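Local coordinates for protein HTP-2 (Caenorhabditis elegans, PDB 4TZM) that binds a closure motif of HTP-3 through its HORMA domain and probably helps assemble the meiotic chromosome axis, at residues A[52-57]-A[178-183]. Sequence-based numbering, arbitrary orientation.
Sequences AVLRQR and VQFLCT
C182 meets both Q56 and R57, and here the two segments come closest, just past the end of helix 35-56: the CA atoms of R57 and C182 lie 5.7 Å apart, against 6.8 Å for V53 and V178. The buried SG of C182 rests on the aliphatic part of R57, 3.5 Å from its CG, and the CB of C182 stands 3.6 Å from Q56 CB. In R57, chi1 (-76°) sets CG against the sulfur, the bend at chi2 keeps CD beside it, and the bend at chi3 turns the guanidinium on to a salt bridge with E123 and a hydrogen bond to the E187 carbonyl. One turn back, V178 directs CG1 between A52 CB and V53 CG2, 4.1 Å from each, in apolar contact.

The side of Q56, Q179 and T183 is more exposed and looser, with no hydrogen bond between their polar ends across the segments. Q56 lays CG over the backbone of Q179, 3.9 Å from its CA, and the bend at chi2 turns its amide toward Q179 CG and T183; the two amide planes are 52° apart, and Q179 NE2 is hydrogen-bonded to the S75 carbonyl instead. T183 OG1 donates to Q179 O (2.9 Å), in the carbonyl plane. An alanine in place of Q56 would keep the CB contact with C182 but would probably uncover the Q179 backbone and open a gap beside T183.

Side-chain packing thus pairs helices 35-56 and 164-185, their segment axes 29° from parallel. Within the HORMA domain both lie against the sheet, V53 and C182 on F125 of strand 123-133 and V178 on I232 of strand 228-235, while Q179 reaches strand 75-79 at C76.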
loop_
_atom_site.group_PDB
_atom_site.type_symbol
_atom_site.label_atom_id
_atom_site.label_comp_id
_atom_site.label_asym_id
_atom_site.label_seq_id
_atom_site.Cartn_x
_atom_site.Cartn_y
_atom_site.Cartn_z
ATOM N N ALA A 52 -0.364 -0.511 9.131
ATOM C CA ALA A 52 -1.112 -1.623 9.694
ATOM C C ALA A 52 -0.285 -2.903 9.666
ATOM O O ALA A 52 -0.244 -3.638 10.647
ATOM C CB ALA A 52 -2.424 -1.815 8.943
ATOM N N VAL A 53 0.391 -3.161 8.550
ATOM C CA VAL A 53 1.204 -4.368 8.431
ATOM C C VAL A 53 2.358 -4.367 9.430
ATOM O O VAL A 53 2.578 -5.358 10.129
ATOM C CB VAL A 53 1.780 -4.538 7.016
ATOM C CG1 VAL A 53 2.689 -5.758 6.968
ATOM C CG2 VAL A 53 0.660 -4.664 5.999
ATOM N N LEU A 54 3.088 -3.254 9.495
ATOM C CA LEU A 54 4.203 -3.125 10.431
ATOM C C LEU A 54 3.760 -3.359 11.875
ATOM O O LEU A 54 4.426 -4.069 12.626
ATOM C CB LEU A 54 4.860 -1.747 10.304
ATOM C CG LEU A 54 5.713 -1.462 9.064
ATOM C CD1 LEU A 54 6.126 0.001 9.034
ATOM C CD2 LEU A 54 6.938 -2.360 9.025
ATOM N N ARG A 55 2.630 -2.775 12.260
ATOM C CA ARG A 55 2.147 -2.911 13.631
ATOM C C ARG A 55 1.593 -4.310 13.897
ATOM O O ARG A 55 2.009 -4.979 14.842
ATOM C CB ARG A 55 1.078 -1.858 13.933
ATOM C CG ARG A 55 0.367 -2.056 15.266
ATOM C CD ARG A 55 1.292 -1.826 16.454
ATOM N NE ARG A 55 0.980 -2.750 17.540
ATOM C CZ ARG A 55 1.779 -3.737 17.933
ATOM N NH1 ARG A 55 2.956 -3.915 17.346
ATOM N NH2 ARG A 55 1.407 -4.538 18.922
ATOM N N GLN A 56 0.666 -4.748 13.050
ATOM C CA GLN A 56 -0.043 -6.013 13.254
ATOM C C GLN A 56 0.889 -7.228 13.233
ATOM O O GLN A 56 0.636 -8.219 13.915
ATOM C CB GLN A 56 -1.142 -6.170 12.196
ATOM C CG GLN A 56 -2.511 -6.551 12.753
ATOM C CD GLN A 56 -3.067 -5.522 13.720
ATOM O OE1 GLN A 56 -3.031 -4.318 13.459
ATOM N NE2 GLN A 56 -3.586 -5.993 14.848
ATOM N N ARG A 57 1.966 -7.149 12.458
ATOM C CA ARG A 57 2.953 -8.227 12.420
ATOM C C ARG A 57 4.006 -8.043 13.508
ATOM O O ARG A 57 4.961 -8.821 13.600
ATOM C CB ARG A 57 3.618 -8.308 11.041
ATOM C CG ARG A 57 2.740 -8.939 9.974
ATOM C CD ARG A 57 2.303 -10.338 10.381
ATOM N NE ARG A 57 3.308 -11.352 10.079
ATOM C CZ ARG A 57 3.414 -12.512 10.719
ATOM N NH1 ARG A 57 2.584 -12.802 11.711
ATOM N NH2 ARG A 57 4.356 -13.380 10.375
ATOM N N VAL A 178 -6.096 -7.322 6.461
ATOM C CA VAL A 178 -4.752 -7.249 7.021
ATOM C C VAL A 178 -4.768 -7.594 8.508
ATOM O O VAL A 178 -4.031 -8.476 8.955
ATOM C CB VAL A 178 -4.121 -5.852 6.819
ATOM C CG1 VAL A 178 -2.920 -5.668 7.733
ATOM C CG2 VAL A 178 -3.718 -5.664 5.370
ATOM N N GLN A 179 -5.621 -6.912 9.266
ATOM C CA GLN A 179 -5.742 -7.181 10.696
ATOM C C GLN A 179 -6.138 -8.627 10.967
ATOM O O GLN A 179 -5.666 -9.229 11.925
ATOM C CB GLN A 179 -6.756 -6.236 11.336
ATOM C CG GLN A 179 -6.318 -4.783 11.313
ATOM C CD GLN A 179 -7.380 -3.846 11.839
ATOM O OE1 GLN A 179 -8.529 -4.241 12.034
ATOM N NE2 GLN A 179 -7.002 -2.592 12.073
ATOM N N PHE A 180 -6.995 -9.188 10.121
ATOM C CA PHE A 180 -7.414 -10.573 10.304
ATOM C C PHE A 180 -6.294 -11.545 9.929
ATOM O O PHE A 180 -6.030 -12.505 10.655
ATOM C CB PHE A 180 -8.670 -10.874 9.489
ATOM C CG PHE A 180 -9.012 -12.333 9.437
ATOM C CD1 PHE A 180 -9.576 -12.968 10.531
ATOM C CD2 PHE A 180 -8.760 -13.074 8.295
ATOM C CE1 PHE A 180 -9.884 -14.314 10.484
ATOM C CE2 PHE A 180 -9.067 -14.419 8.242
ATOM C CZ PHE A 180 -9.628 -15.040 9.338
ATOM N N LEU A 181 -5.641 -11.291 8.796
ATOM C CA LEU A 181 -4.525 -12.111 8.324
ATOM C C LEU A 181 -3.381 -12.182 9.336
ATOM O O LEU A 181 -2.884 -13.264 9.659
ATOM C CB LEU A 181 -3.990 -11.565 6.997
ATOM C CG LEU A 181 -2.705 -12.166 6.424
ATOM C CD1 LEU A 181 -2.902 -13.637 6.106
ATOM C CD2 LEU A 181 -2.257 -11.402 5.186
ATOM N N CYS A 182 -2.964 -11.023 9.835
ATOM C CA CYS A 182 -1.789 -10.956 10.698
ATOM C C CYS A 182 -2.056 -11.500 12.097
ATOM O O CYS A 182 -1.144 -11.995 12.757
ATOM C CB CYS A 182 -1.279 -9.516 10.781
ATOM S SG CYS A 182 -0.711 -8.847 9.207
ATOM N N THR A 183 -3.305 -11.403 12.541
ATOM C CA THR A 183 -3.685 -11.821 13.890
ATOM C C THR A 183 -4.154 -13.277 13.974
ATOM O O THR A 183 -3.701 -14.026 14.840
ATOM C CB THR A 183 -4.802 -10.915 14.447
ATOM O OG1 THR A 183 -4.338 -9.561 14.489
ATOM C CG2 THR A 183 -5.215 -11.355 15.844
#